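PDB 1VMB: 30S ribosomal protein S6 from Thermotoga maritima, which probably binds 16S ribosomal RNA together with protein bS18, as a structural constituent of the small ribosomal subunit. Local coordinates for residues 17-22 / 108-113; 23-28 / 38-43; 28-33 / 71-76. All blocks are in the same frame, centred on the assembly; numbering follows the deposited sequence.

Contact 1: 17-22 / 108-113; sequences KERIYE and TFRRFD. With EDO (1,2-ethanediol), chain C.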
ATOM      1  N   LYS A  17      13.052   9.249  15.393  1.00 41.51           N
ATOM      2  CA  LYS A  17      12.680   7.808  15.275  1.00 40.89           C
ATOM      3  C   LYS A  17      12.036   7.603  13.910  1.00 39.97           C
ATOM      4  O   LYS A  17      11.983   8.535  13.075  1.00 40.01           O
ATOM      5  CB  LYS A  17      11.718   7.386  16.394  1.00 41.28           C
ATOM      6  N   GLU A  18      11.585   6.391  13.638  1.00 38.44           N
ATOM      7  CA  GLU A  18      11.020   6.162  12.318  1.00 36.32           C
ATOM      8  C   GLU A  18       9.496   6.472  12.280  1.00 33.46           C
ATOM      9  O   GLU A  18       8.745   6.457  13.286  1.00 33.50           O
ATOM     10  CB  GLU A  18      11.417   4.827  11.661  1.00 37.79           C
ATOM     11  CG  GLU A  18      11.832   3.666  12.559  1.00 41.18           C
ATOM     12  CD  GLU A  18      10.680   3.097  13.339  1.00 45.57           C
ATOM     13  OE1 GLU A  18       9.531   3.416  12.949  1.00 51.34           O
ATOM     14  OE2 GLU A  18      10.910   2.339  14.328  1.00 48.36           O
ATOM     15  N   ARG A  19       9.092   6.778  11.081  1.00 27.87           N
ATOM     16  CA  ARG A  19       7.755   7.265  10.822  1.00 26.14           C
ATOM     17  C   ARG A  19       6.963   6.096  10.359  1.00 24.15           C
ATOM     18  O   ARG A  19       7.534   5.196   9.723  1.00 24.34           O
ATOM     19  CB  ARG A  19       7.846   8.339   9.745  1.00 24.56           C
ATOM     20  CG  ARG A  19       8.649   9.591  10.185  1.00 27.56           C
ATOM     21  CD  ARG A  19       8.756  10.646   9.081  1.00 29.05           C
ATOM     22  NE  ARG A  19       9.510  11.818   9.529  1.00 29.96           N
ATOM     23  CZ  ARG A  19       9.774  12.882   8.763  1.00 32.27           C
ATOM     24  NH1 ARG A  19       9.344  12.927   7.516  1.00 34.32           N
ATOM     25  NH2 ARG A  19      10.435  13.916   9.267  1.00 35.94           N
ATOM     26  N   ILE A  20       5.651   6.112  10.615  1.00 22.20           N
ATOM     27  CA  ILE A  20       4.789   4.990  10.289  1.00 21.59           C
ATOM     28  C   ILE A  20       3.841   5.395   9.175  1.00 21.30           C
ATOM     29  O   ILE A  20       3.210   6.437   9.268  1.00 23.10           O
ATOM     30  CB  ILE A  20       3.957   4.535  11.567  1.00 21.23           C
ATOM     31  CG1 ILE A  20       4.851   4.155  12.743  1.00 21.59           C
ATOM     32  CG2 ILE A  20       2.999   3.383  11.255  1.00 23.20           C
ATOM     33  CD1 ILE A  20       4.118   3.987  14.061  1.00 23.40           C
ATOM     34  N   TYR A  21       3.736   4.554   8.153  1.00 22.47           N
ATOM     35  CA  TYR A  21       2.862   4.793   7.000  1.00 22.33           C
ATOM     36  C   TYR A  21       1.920   3.678   6.705  1.00 22.95           C
ATOM     37  O   TYR A  21       2.175   2.543   7.083  1.00 23.41           O
ATOM     38  CB  TYR A  21       3.756   4.966   5.770  1.00 22.93           C
ATOM     39  CG  TYR A  21       4.614   6.192   5.884  1.00 23.08           C
ATOM     40  CD1 TYR A  21       5.879   6.129   6.504  1.00 24.72           C
ATOM     41  CD2 TYR A  21       4.191   7.407   5.402  1.00 24.89           C
ATOM     42  CE1 TYR A  21       6.681   7.255   6.631  1.00 24.21           C
ATOM     43  CE2 TYR A  21       4.978   8.526   5.538  1.00 26.49           C
ATOM     44  CZ  TYR A  21       6.220   8.460   6.152  1.00 25.12           C
ATOM     45  OH  TYR A  21       6.999   9.617   6.291  1.00 28.44           O
ATOM     46  N   GLU A  22       0.773   4.034   6.112  1.00 21.03           N
ATOM     47  CA  GLU A  22      -0.090   3.053   5.434  1.00 22.39           C
ATOM     48  C   GLU A  22      -0.105   3.365   3.968  1.00 23.38           C
ATOM     49  O   GLU A  22      -0.117   4.523   3.562  1.00 22.73           O
ATOM     50  CB  GLU A  22      -1.492   2.990   6.026  0.50 22.08           C
ATOM     51  CG  GLU A  22      -2.295   4.221   5.753  0.50 19.96           C
ATOM     52  CD  GLU A  22      -3.734   4.122   6.170  0.50 20.80           C
ATOM     53  OE1 GLU A  22      -4.083   3.463   7.189  0.50 19.25           O
ATOM     54  OE2 GLU A  22      -4.527   4.725   5.435  0.50 19.04           O
ATOM     55  N   THR A 108      -1.390   6.817   0.049  1.00 24.27           N
ATOM     56  CA  THR A 108      -0.396   6.592   1.031  1.00 23.27           C
ATOM     57  C   THR A 108      -0.400   7.695   2.070  1.00 21.70           C
ATOM     58  O   THR A 108      -0.334   8.887   1.723  1.00 23.47           O
ATOM     59  CB  THR A 108       0.964   6.541   0.343  1.00 22.43           C
ATOM     60  OG1 THR A 108       0.992   5.447  -0.623  1.00 21.51           O
ATOM     61  CG2 THR A 108       2.055   6.271   1.384  1.00 25.42           C
ATOM     62  N   PHE A 109      -0.463   7.304   3.329  1.00 21.79           N
ATOM     63  CA  PHE A 109      -0.616   8.254   4.428  1.00 21.58           C
ATOM     64  C   PHE A 109       0.326   7.979   5.565  1.00 21.90           C
ATOM     65  O   PHE A 109       0.432   6.823   6.045  1.00 21.93           O
ATOM     66  CB  PHE A 109      -2.039   8.231   5.030  1.00 21.77           C
ATOM     67  CG  PHE A 109      -3.153   8.487   4.037  1.00 20.13           C
ATOM     68  CD1 PHE A 109      -3.460   9.793   3.655  1.00 21.64           C
ATOM     69  CD2 PHE A 109      -3.944   7.468   3.572  1.00 25.55           C
ATOM     70  CE1 PHE A 109      -4.531  10.035   2.764  1.00 26.66           C
ATOM     71  CE2 PHE A 109      -5.015   7.712   2.692  1.00 23.63           C
ATOM     72  CZ  PHE A 109      -5.250   8.989   2.273  1.00 21.80           C
ATOM     73  N   ARG A 110       0.881   9.052   6.097  1.00 20.98           N
ATOM     74  CA  ARG A 110       1.585   8.940   7.377  1.00 20.06           C
ATOM     75  C   ARG A 110       0.598   8.796   8.542  1.00 20.61           C
ATOM     76  O   ARG A 110      -0.373   9.559   8.677  1.00 20.10           O
ATOM     77  CB  ARG A 110       2.507  10.104   7.633  1.00 21.53           C
ATOM     78  CG  ARG A 110       3.392   9.891   8.854  1.00 20.92           C
ATOM     79  CD  ARG A 110       4.497  10.904   8.893  1.00 22.42           C
ATOM     80  NE  ARG A 110       5.101  11.006  10.210  1.00 21.99           N
ATOM     81  CZ  ARG A 110       5.835  12.029  10.584  1.00 21.69           C
ATOM     82  NH1 ARG A 110       6.061  13.047   9.767  1.00 23.90           N
ATOM     83  NH2 ARG A 110       6.318  12.084  11.829  1.00 23.44           N
ATOM     84  N   ARG A 111       0.828   7.768   9.342  1.00 19.18           N
ATOM     85  CA  ARG A 111      -0.067   7.443  10.436  1.00 19.53           C
ATOM     86  C   ARG A 111       0.423   8.066  11.734  1.00 19.28           C
ATOM     87  O   ARG A 111       0.943   7.385  12.631  1.00 20.33           O
ATOM     88  CB  ARG A 111      -0.215   5.936  10.565  1.00 18.49           C
ATOM     89  CG  ARG A 111      -1.027   5.305   9.388  1.00 21.69           C
ATOM     90  CD  ARG A 111      -2.524   5.683   9.406  1.00 23.81           C
ATOM     91  NE  ARG A 111      -3.161   5.273  10.653  1.00 23.63           N
ATOM     92  CZ  ARG A 111      -3.807   4.115  10.868  1.00 26.50           C
ATOM     93  NH1 ARG A 111      -4.043   3.244   9.890  1.00 24.80           N
ATOM     94  NH2 ARG A 111      -4.307   3.871  12.065  1.00 25.84           N
ATOM     95  N   PHE A 112       0.227   9.382  11.857  1.00 18.90           N
ATOM     96  CA  PHE A 112       0.571  10.090  13.069  1.00 19.32           C
ATOM     97  C   PHE A 112      -0.087   9.475  14.309  1.00 19.07           C
ATOM     98  O   PHE A 112       0.464   9.520  15.385  1.00 18.93           O
ATOM     99  CB  PHE A 112       0.221  11.585  12.969  1.00 19.76           C
ATOM    100  CG  PHE A 112       0.996  12.330  11.905  1.00 21.61           C
ATOM    101  CD1 PHE A 112       2.238  12.908  12.200  1.00 22.34           C
ATOM    102  CD2 PHE A 112       0.465  12.481  10.626  1.00 21.98           C
ATOM    103  CE1 PHE A 112       2.955  13.560  11.201  1.00 21.69           C
ATOM    104  CE2 PHE A 112       1.155  13.167   9.628  1.00 23.23           C
ATOM    105  CZ  PHE A 112       2.415  13.703   9.921  1.00 21.55           C
ATOM    106  N   ASP A 113      -1.320   8.985  14.168  1.00 19.67           N
ATOM    107  CA  ASP A 113      -2.024   8.387  15.286  1.00 19.40           C
ATOM    108  C   ASP A 113      -1.270   7.164  15.848  1.00 19.12           C
ATOM    109  O   ASP A 113      -1.198   6.966  17.046  1.00 19.48           O
ATOM    110  CB  ASP A 113      -3.451   8.011  14.836  1.00 20.36           C
ATOM    111  CG  ASP A 113      -3.486   6.951  13.776  1.00 18.65           C
ATOM    112  OD1 ASP A 113      -2.888   7.104  12.690  1.00 18.28           O
ATOM    113  OD2 ASP A 113      -4.050   5.846  14.004  1.00 21.28           O
TER
HETATM  114  C1  EDO C 130      -4.703   9.494  10.299  1.00 29.94           C
HETATM  115  O1  EDO C 130      -4.551   8.090  10.438  1.00 28.08           O
HETATM  116  C2  EDO C 130      -3.344  10.196  10.101  1.00 28.94           C
HETATM  117  O2  EDO C 130      -2.562  10.217  11.317  1.00 23.80           O
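Turns at chi2 (-69°) and chi3 (-58°) fold the Arg111 chain back so that NH1 meets the extended Glu22. The two residues stand where strand 103-110, an outer strand of the antiparallel sheet in this ferredoxin-like alpha/beta sandwich, lies against strand 19-27. Glu22 and Phe109 form a hydrogen-bonded pair, Tyr21 and Arg110 the adjoining non-hydrogen-bonded one. Arg111, the N-cap of helix 112-122, still donates its N to Ile20 O. A long side chain ending in a flat guanidinium with three N-H-bearing nitrogens suits this corner: NE and NH2 grip Asp113 side-on, in plane, at the syn lone pairs, while NH1 reaches Glu22 OE1, in one of two conformers, at 2.7 Å, on its anti side and 30° out of the carboxylate plane. A methionine in its place would probably leave Asp113, and Glu22 in this conformer, without their shared positive mate, though the backbone bond to Ile20 O would stay. An ethanediol, probably from the crystallisation liquor, hydrogen-bonds through O1 to Asp113 OD1. The Arg110 guanidinium lies between Phe112 CE1 and the flat-stacked Arg19, the like charges probably eased by Glu115, salt-bridged to Arg110 NE. Arg19 CD sits over its centre, 3.6 Å from Arg110 CZ.

Contact 2: 23-28 / 38-43; sequences SMFIIA and NLVERV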
ATOM      1  N   SER A  23      -0.137   2.305   3.164  1.00 22.44           N
ATOM      2  CA  SER A  23      -0.384   2.460   1.730  1.00 23.61           C
ATOM      3  C   SER A  23      -1.381   1.446   1.295  1.00 23.97           C
ATOM      4  O   SER A  23      -1.154   0.235   1.457  1.00 25.03           O
ATOM      5  CB  SER A  23       0.908   2.290   0.901  1.00 23.46           C
ATOM      6  OG  SER A  23       0.693   2.718  -0.440  1.00 24.45           O
ATOM      7  N   MET A  24      -2.512   1.932   0.769  1.00 23.89           N
ATOM      8  CA  MET A  24      -3.601   1.077   0.290  1.00 23.85           C
ATOM      9  C   MET A  24      -3.539   1.162  -1.204  1.00 23.83           C
ATOM     10  O   MET A  24      -3.464   2.280  -1.769  1.00 24.02           O
ATOM     11  CB  MET A  24      -4.978   1.555   0.779  0.50 23.92           C
ATOM     12  CG  MET A  24      -6.139   0.639   0.353  0.50 23.18           C
ATOM     13  SD  MET A  24      -7.770   1.324   0.683  0.50 24.45           S
ATOM     14  CE  MET A  24      -8.071   1.997  -0.933  0.50 25.83           C
ATOM     15  N   PHE A  25      -3.584   0.012  -1.866  1.00 23.54           N
ATOM     16  CA  PHE A  25      -3.633  -0.005  -3.317  1.00 23.05           C
ATOM     17  C   PHE A  25      -4.685  -1.008  -3.817  1.00 22.86           C
ATOM     18  O   PHE A  25      -4.898  -2.033  -3.154  1.00 23.83           O
ATOM     19  CB  PHE A  25      -2.263  -0.279  -3.925  1.00 23.41           C
ATOM     20  CG  PHE A  25      -1.617  -1.579  -3.474  1.00 23.46           C
ATOM     21  CD1 PHE A  25      -0.920  -1.689  -2.259  1.00 22.88           C
ATOM     22  CD2 PHE A  25      -1.661  -2.691  -4.275  1.00 24.96           C
ATOM     23  CE1 PHE A  25      -0.361  -2.855  -1.902  1.00 23.11           C
ATOM     24  CE2 PHE A  25      -1.096  -3.878  -3.896  1.00 25.51           C
ATOM     25  CZ  PHE A  25      -0.431  -3.965  -2.703  1.00 24.64           C
ATOM     26  N   ILE A  26      -5.325  -0.716  -4.963  1.00 23.10           N
ATOM     27  CA  ILE A  26      -6.426  -1.533  -5.472  1.00 24.01           C
ATOM     28  C   ILE A  26      -6.042  -2.009  -6.875  1.00 23.50           C
ATOM     29  O   ILE A  26      -5.730  -1.208  -7.722  1.00 22.30           O
ATOM     30  CB  ILE A  26      -7.733  -0.683  -5.537  1.00 24.65           C
ATOM     31  CG1 ILE A  26      -8.041  -0.105  -4.155  1.00 24.65           C
ATOM     32  CG2 ILE A  26      -8.890  -1.460  -6.075  1.00 26.78           C
ATOM     33  CD1 ILE A  26      -9.199   0.837  -4.096  1.00 26.13           C
ATOM     34  N   ILE A  27      -6.079  -3.310  -7.096  1.00 22.14           N
ATOM     35  CA  ILE A  27      -5.754  -3.926  -8.351  1.00 22.77           C
ATOM     36  C   ILE A  27      -7.049  -4.192  -9.105  1.00 21.96           C
ATOM     37  O   ILE A  27      -8.109  -4.640  -8.542  1.00 21.57           O
ATOM     38  CB  ILE A  27      -4.926  -5.236  -8.127  1.00 21.18           C
ATOM     39  CG1 ILE A  27      -3.637  -4.974  -7.293  1.00 23.08           C
ATOM     40  CG2 ILE A  27      -4.638  -5.880  -9.463  1.00 21.54           C
ATOM     41  CD1 ILE A  27      -2.919  -6.246  -6.812  1.00 25.23           C
ATOM     42  N   ALA A  28      -6.974  -3.915 -10.398  1.00 23.71           N
ATOM     43  CA  ALA A  28      -8.065  -4.133 -11.302  1.00 22.11           C
ATOM     44  C   ALA A  28      -8.560  -5.568 -11.236  1.00 22.41           C
ATOM     45  O   ALA A  28      -7.769  -6.551 -11.157  1.00 23.76           O
ATOM     46  CB  ALA A  28      -7.638  -3.814 -12.714  1.00 23.53           C
ATOM     47  N   ASN A  38       1.284 -11.631  -7.212  1.00 22.80           N
ATOM     48  CA  ASN A  38       2.625 -11.167  -7.623  1.00 24.76           C
ATOM     49  C   ASN A  38       2.778  -9.656  -7.505  1.00 24.83           C
ATOM     50  O   ASN A  38       3.850  -9.205  -7.108  1.00 23.44           O
ATOM     51  CB  ASN A  38       2.945 -11.556  -9.063  1.00 25.26           C
ATOM     52  CG  ASN A  38       3.053 -13.022  -9.276  1.00 27.30           C
ATOM     53  OD1 ASN A  38       3.013 -13.830  -8.324  1.00 28.62           O
ATOM     54  ND2 ASN A  38       3.137 -13.427 -10.566  1.00 25.67           N
ATOM     55  N   LEU A  39       1.750  -8.882  -7.867  1.00 24.80           N
ATOM     56  CA  LEU A  39       1.815  -7.403  -7.760  1.00 25.44           C
ATOM     57  C   LEU A  39       1.980  -7.018  -6.309  1.00 24.66           C
ATOM     58  O   LEU A  39       2.753  -6.106  -5.939  1.00 24.80           O
ATOM     59  CB  LEU A  39       0.572  -6.732  -8.349  1.00 26.43           C
ATOM     60  CG  LEU A  39       0.651  -6.454  -9.869  1.00 30.01           C
ATOM     61  CD1 LEU A  39      -0.763  -6.229 -10.414  1.00 31.78           C
ATOM     62  CD2 LEU A  39       1.590  -5.223 -10.133  1.00 33.75           C
ATOM     63  N   VAL A  40       1.240  -7.692  -5.439  1.00 23.74           N
ATOM     64  CA  VAL A  40       1.431  -7.462  -3.995  1.00 23.18           C
ATOM     65  C   VAL A  40       2.896  -7.659  -3.575  1.00 23.00           C
ATOM     66  O   VAL A  40       3.455  -6.811  -2.839  1.00 22.80           O
ATOM     67  CB  VAL A  40       0.482  -8.316  -3.161  1.00 23.59           C
ATOM     68  CG1 VAL A  40       0.811  -8.109  -1.645  1.00 24.19           C
ATOM     69  CG2 VAL A  40      -0.975  -7.896  -3.441  1.00 23.98           C
ATOM     70  N   GLU A  41       3.485  -8.739  -4.035  1.00 21.83           N
ATOM     71  CA  GLU A  41       4.888  -9.070  -3.727  1.00 22.49           C
ATOM     72  C   GLU A  41       5.814  -7.989  -4.289  1.00 21.74           C
ATOM     73  O   GLU A  41       6.802  -7.621  -3.621  1.00 21.94           O
ATOM     74  CB  GLU A  41       5.191 -10.454  -4.200  1.00 23.60           C
ATOM     75  CG  GLU A  41       4.433 -11.570  -3.473  1.00 23.52           C
ATOM     76  CD  GLU A  41       4.652 -11.554  -1.959  1.00 30.02           C
ATOM     77  OE1 GLU A  41       5.800 -11.343  -1.503  1.00 28.73           O
ATOM     78  OE2 GLU A  41       3.654 -11.719  -1.208  1.00 32.40           O
ATOM     79  N   ARG A  42       5.479  -7.425  -5.452  1.00 21.42           N
ATOM     80  CA  ARG A  42       6.319  -6.389  -6.036  1.00 21.21           C
ATOM     81  C   ARG A  42       6.250  -5.134  -5.182  1.00 22.19           C
ATOM     82  O   ARG A  42       7.280  -4.511  -4.907  1.00 21.93           O
ATOM     83  CB  ARG A  42       5.899  -6.061  -7.452  1.00 19.74           C
ATOM     84  CG  ARG A  42       6.175  -7.182  -8.388  1.00 21.82           C
ATOM     85  CD  ARG A  42       5.844  -6.754  -9.809  1.00 25.26           C
ATOM     86  NE  ARG A  42       6.113  -7.797 -10.797  1.00 26.99           N
ATOM     87  CZ  ARG A  42       5.142  -8.564 -11.257  1.00 29.68           C
ATOM     88  NH1 ARG A  42       3.874  -8.402 -10.801  1.00 32.53           N
ATOM     89  NH2 ARG A  42       5.385  -9.480 -12.151  1.00 25.84           N
ATOM     90  N   VAL A  43       5.041  -4.783  -4.731  1.00 21.52           N
ATOM     91  CA  VAL A  43       4.924  -3.616  -3.838  1.00 21.79           C
ATOM     92  C   VAL A  43       5.749  -3.808  -2.574  1.00 21.33           C
ATOM     93  O   VAL A  43       6.451  -2.872  -2.156  1.00 22.27           O
ATOM     94  CB  VAL A  43       3.427  -3.230  -3.568  1.00 22.08           C
ATOM     95  CG1 VAL A  43       3.346  -2.138  -2.561  1.00 22.71           C
ATOM     96  CG2 VAL A  43       2.695  -2.786  -4.856  1.00 24.07           C
TER
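The Phe25 ring meets Val43 with one face and Val40 with its edge where strand 19-27 faces helix 33-51 in this alpha/beta sandwich, whose helices pack on one face of an antiparallel sheet. Val43 reaches back in the direction opposite to Phe25 and sets CG2 over the ring face, toward the rim, a CH-pi contact 4.1 Å from the centroid, while its CG1 reaches Phe25 CE1 at 3.8 Å. Val40 instead crosses at about a right angle, its CG2 4.0 Å from Phe25 CZ. Two residues on, Ile27 on the same side of the strand extends CD1 to Leu39 CB at 3.8 Å. Branched valines suit the helix because each offers two methyls close to the backbone, and the long phenylalanine spans the gap between axes 10.5 Å apart. Phe25 manages this with CG between backbone N and carbonyl carbon (chi1 57°), which directs the ring at the helix. Further out, Ile103 and Trp106 of strand 103-110 also touch Phe25, and Leu93, Phe96 and Tyr97 of helix 91-98 pack on Val43, so both helices join one apolar core. At the contact's other end, Leu39 CD1 lies 4.0 Å from Ile27 CG2.

Contact 3: 28-33 / 71-76; sequences APNVPE and KKFNEG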
ATOM      1  N   ALA A  28      -6.974  -3.915 -10.398  1.00 23.71           N
ATOM      2  CA  ALA A  28      -8.065  -4.133 -11.302  1.00 22.11           C
ATOM      3  C   ALA A  28      -8.560  -5.568 -11.236  1.00 22.41           C
ATOM      4  O   ALA A  28      -7.769  -6.551 -11.157  1.00 23.76           O
ATOM      5  CB  ALA A  28      -7.638  -3.814 -12.714  1.00 23.53           C
ATOM      6  N   PRO A  29      -9.866  -5.722 -11.338  1.00 23.16           N
ATOM      7  CA  PRO A  29     -10.449  -7.054 -11.196  1.00 22.38           C
ATOM      8  C   PRO A  29     -10.289  -7.999 -12.390  1.00 22.69           C
ATOM      9  O   PRO A  29     -10.610  -9.164 -12.261  1.00 22.95           O
ATOM     10  CB  PRO A  29     -11.920  -6.743 -10.914  1.00 23.28           C
ATOM     11  CG  PRO A  29     -12.154  -5.551 -11.756  1.00 22.56           C
ATOM     12  CD  PRO A  29     -10.911  -4.698 -11.560  1.00 22.57           C
ATOM     13  N   ASN A  30      -9.787  -7.511 -13.526  1.00 22.63           N
ATOM     14  CA  ASN A  30      -9.523  -8.353 -14.683  1.00 21.97           C
ATOM     15  C   ASN A  30      -8.082  -8.884 -14.724  1.00 22.25           C
ATOM     16  O   ASN A  30      -7.672  -9.516 -15.675  1.00 22.00           O
ATOM     17  CB  ASN A  30      -9.874  -7.617 -15.970  1.00 23.33           C
ATOM     18  CG  ASN A  30      -9.084  -6.364 -16.176  1.00 24.05           C
ATOM     19  OD1 ASN A  30      -8.392  -5.866 -15.279  1.00 24.60           O
ATOM     20  ND2 ASN A  30      -9.220  -5.801 -17.374  1.00 28.59           N
ATOM     21  N   VAL A  31      -7.343  -8.638 -13.668  1.00 21.93           N
ATOM     22  CA  VAL A  31      -6.000  -9.217 -13.495  1.00 22.45           C
ATOM     23  C   VAL A  31      -6.174 -10.547 -12.762  1.00 23.30           C
ATOM     24  O   VAL A  31      -6.763 -10.576 -11.692  1.00 22.31           O
ATOM     25  CB  VAL A  31      -5.112  -8.257 -12.684  1.00 21.70           C
ATOM     26  CG1 VAL A  31      -3.728  -8.815 -12.470  1.00 22.30           C
ATOM     27  CG2 VAL A  31      -4.950  -6.952 -13.377  1.00 22.75           C
ATOM     28  N   PRO A  32      -5.700 -11.648 -13.347  1.00 22.45           N
ATOM     29  CA  PRO A  32      -5.780 -12.958 -12.744  1.00 22.45           C
ATOM     30  C   PRO A  32      -5.248 -12.976 -11.329  1.00 22.31           C
ATOM     31  O   PRO A  32      -4.278 -12.270 -11.003  1.00 20.22           O
ATOM     32  CB  PRO A  32      -4.866 -13.773 -13.629  1.00 22.67           C
ATOM     33  CG  PRO A  32      -4.977 -13.076 -14.927  1.00 24.08           C
ATOM     34  CD  PRO A  32      -4.960 -11.677 -14.621  1.00 23.64           C
ATOM     35  N   GLU A  33      -5.860 -13.796 -10.489  1.00 23.43           N
ATOM     36  CA  GLU A  33      -5.535 -13.677  -9.059  1.00 24.20           C
ATOM     37  C   GLU A  33      -4.058 -13.953  -8.735  1.00 23.20           C
ATOM     38  O   GLU A  33      -3.465 -13.263  -7.874  1.00 23.36           O
ATOM     39  CB  GLU A  33      -6.437 -14.555  -8.221  1.00 25.03           C
ATOM     40  CG  GLU A  33      -6.300 -14.243  -6.745  1.00 26.73           C
ATOM     41  CD  GLU A  33      -7.296 -15.015  -5.898  1.00 26.85           C
ATOM     42  OE1 GLU A  33      -8.272 -15.593  -6.423  1.00 26.42           O
ATOM     43  OE2 GLU A  33      -7.089 -15.024  -4.673  1.00 36.06           O
ATOM     44  N   LYS A  71     -11.911   3.895 -13.026  1.00 26.08           N
ATOM     45  CA  LYS A  71     -11.239   3.415 -14.251  1.00 27.85           C
ATOM     46  C   LYS A  71     -12.167   2.452 -14.942  1.00 27.13           C
ATOM     47  O   LYS A  71     -11.767   1.400 -15.493  1.00 28.71           O
ATOM     48  CB  LYS A  71      -9.903   2.736 -13.934  1.00 28.03           C
ATOM     49  CG  LYS A  71      -8.828   3.634 -13.339  1.00 32.74           C
ATOM     50  CD  LYS A  71      -8.340   4.597 -14.357  1.00 35.54           C
ATOM     51  CE  LYS A  71      -7.182   5.424 -13.871  1.00 39.97           C
ATOM     52  NZ  LYS A  71      -6.765   6.303 -15.040  1.00 42.73           N
ATOM     53  N   LYS A  72     -13.446   2.791 -14.906  1.00 26.36           N
ATOM     54  CA  LYS A  72     -14.453   1.961 -15.535  1.00 26.21           C
ATOM     55  C   LYS A  72     -14.690   0.569 -14.888  1.00 25.33           C
ATOM     56  O   LYS A  72     -15.438  -0.231 -15.459  1.00 26.44           O
ATOM     57  CB  LYS A  72     -14.163   1.834 -17.048  1.00 27.15           C
ATOM     58  CG  LYS A  72     -13.914   3.202 -17.738  1.00 28.66           C
ATOM     59  CD  LYS A  72     -13.416   3.017 -19.188  1.00 29.28           C
ATOM     60  CE  LYS A  72     -13.441   4.360 -19.965  1.00 30.02           C
ATOM     61  N   PHE A  73     -14.086   0.293 -13.727  1.00 24.18           N
ATOM     62  CA  PHE A  73     -14.398  -0.916 -12.930  1.00 23.76           C
ATOM     63  C   PHE A  73     -15.337  -0.583 -11.769  1.00 23.55           C
ATOM     64  O   PHE A  73     -15.308   0.544 -11.226  1.00 23.60           O
ATOM     65  CB  PHE A  73     -13.129  -1.560 -12.379  1.00 22.67           C
ATOM     66  CG  PHE A  73     -12.159  -1.968 -13.462  1.00 22.71           C
ATOM     67  CD1 PHE A  73     -12.436  -3.061 -14.267  1.00 25.41           C
ATOM     68  CD2 PHE A  73     -10.988  -1.226 -13.689  1.00 22.13           C
ATOM     69  CE1 PHE A  73     -11.568  -3.452 -15.269  1.00 22.18           C
ATOM     70  CE2 PHE A  73     -10.091  -1.628 -14.685  1.00 25.12           C
ATOM     71  CZ  PHE A  73     -10.395  -2.730 -15.479  1.00 24.91           C
ATOM     72  N   ASN A  74     -16.106  -1.576 -11.354  1.00 22.64           N
ATOM     73  CA  ASN A  74     -17.061  -1.413 -10.264  1.00 23.17           C
ATOM     74  C   ASN A  74     -16.591  -2.082  -8.955  1.00 21.96           C
ATOM     75  O   ASN A  74     -17.253  -1.966  -7.929  1.00 22.92           O
ATOM     76  CB  ASN A  74     -18.377  -2.022 -10.695  1.00 23.34           C
ATOM     77  CG  ASN A  74     -18.941  -1.348 -11.942  1.00 26.96           C
ATOM     78  OD1 ASN A  74     -19.125  -0.122 -11.966  1.00 31.49           O
ATOM     79  ND2 ASN A  74     -19.220  -2.131 -12.958  1.00 32.40           N
ATOM     80  N   GLU A  75     -15.467  -2.784  -9.019  1.00 21.82           N
ATOM     81  CA  GLU A  75     -14.840  -3.460  -7.879  1.00 21.83           C
ATOM     82  C   GLU A  75     -13.367  -3.612  -8.113  1.00 21.44           C
ATOM     83  O   GLU A  75     -12.896  -3.439  -9.204  1.00 20.16           O
ATOM     84  CB  GLU A  75     -15.430  -4.858  -7.706  1.00 21.54           C
ATOM     85  CG  GLU A  75     -15.213  -5.748  -8.922  1.00 23.22           C
ATOM     86  CD  GLU A  75     -15.794  -7.134  -8.771  1.00 26.23           C
ATOM     87  OE1 GLU A  75     -16.335  -7.458  -7.672  1.00 32.61           O
ATOM     88  OE2 GLU A  75     -15.705  -7.928  -9.763  1.00 31.82           O
ATOM     89  N   GLY A  76     -12.625  -3.925  -7.063  1.00 19.98           N
ATOM     90  CA  GLY A  76     -11.175  -4.096  -7.200  1.00 20.81           C
ATOM     91  C   GLY A  76     -10.632  -4.804  -5.980  1.00 22.35           C
ATOM     92  O   GLY A  76     -11.379  -5.001  -5.016  1.00 20.82           O
TER
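Ala28 to Val31 make a type I beta turn, closed by Val31 N to Ala28 O at 3.3 Å, and this turn sets Pro29 close to the start of strand 73-85, with Pro29 CA 5.0 Å from Gly76 CA. The Phe73 ring is the surface on which the turn rests. Pro29 lays CD over one face of it, a CH-pi contact 3.8 Å from the centroid and 23° off the normal. Proline fits well here: its phi is already held near the value the turn needs, and its CD hydrogens, next to the electron-withdrawing nitrogen, are well suited to a ring face. Ala28 CB approaches obliquely and off-centre, 3.8 Å from Phe73 CE2, its small methyl sharing the ring with the proline. In the ferredoxin-like fold of bS6 this loop carries the chain from strand 19-27 to helix 33-51, and Phe73 thus packs the loop against the neighbouring strand 73-85. Asn30, its CG between the backbone N and the carbonyl carbon (chi1 61°), crosses the ring at about a right angle, with OD1 3.7 Å from Phe73 CZ and the amide plane 61° from the ring plane. Beneath the proline, Glu75 O is buried against Pro29 CD at 3.3 Å and has no hydrogen-bonding partner in the model. Glu75 CG adds an aliphatic touch to Pro29 CB, and Met63 of strand 54-66 reaches both residues.

All three contacts draw on one four-stranded antiparallel sheet, ordered 54-66, 73-85, 19-27, 103-110. Contacts 1 and 2 share strand 19-27, their centres about 19 Å apart, and touch where Thr108 OG1 lies 2.8 Å from Ser23 OG, a probable hydrogen bond. Contact 3 follows on from contact 2 through the shared Ala28, with centres about 12 Å apart, whereas contacts 1 and 3 lie on opposite sides of the chain's centre, their centres about 28 Å apart. Along the sequence contact 1 closes a loop that encloses the other two, whose segments alternate. An inner strand thus links the modelled N-terminal end and the start of helix 112-122 to the helix-covered core and the far turn within one compact domain.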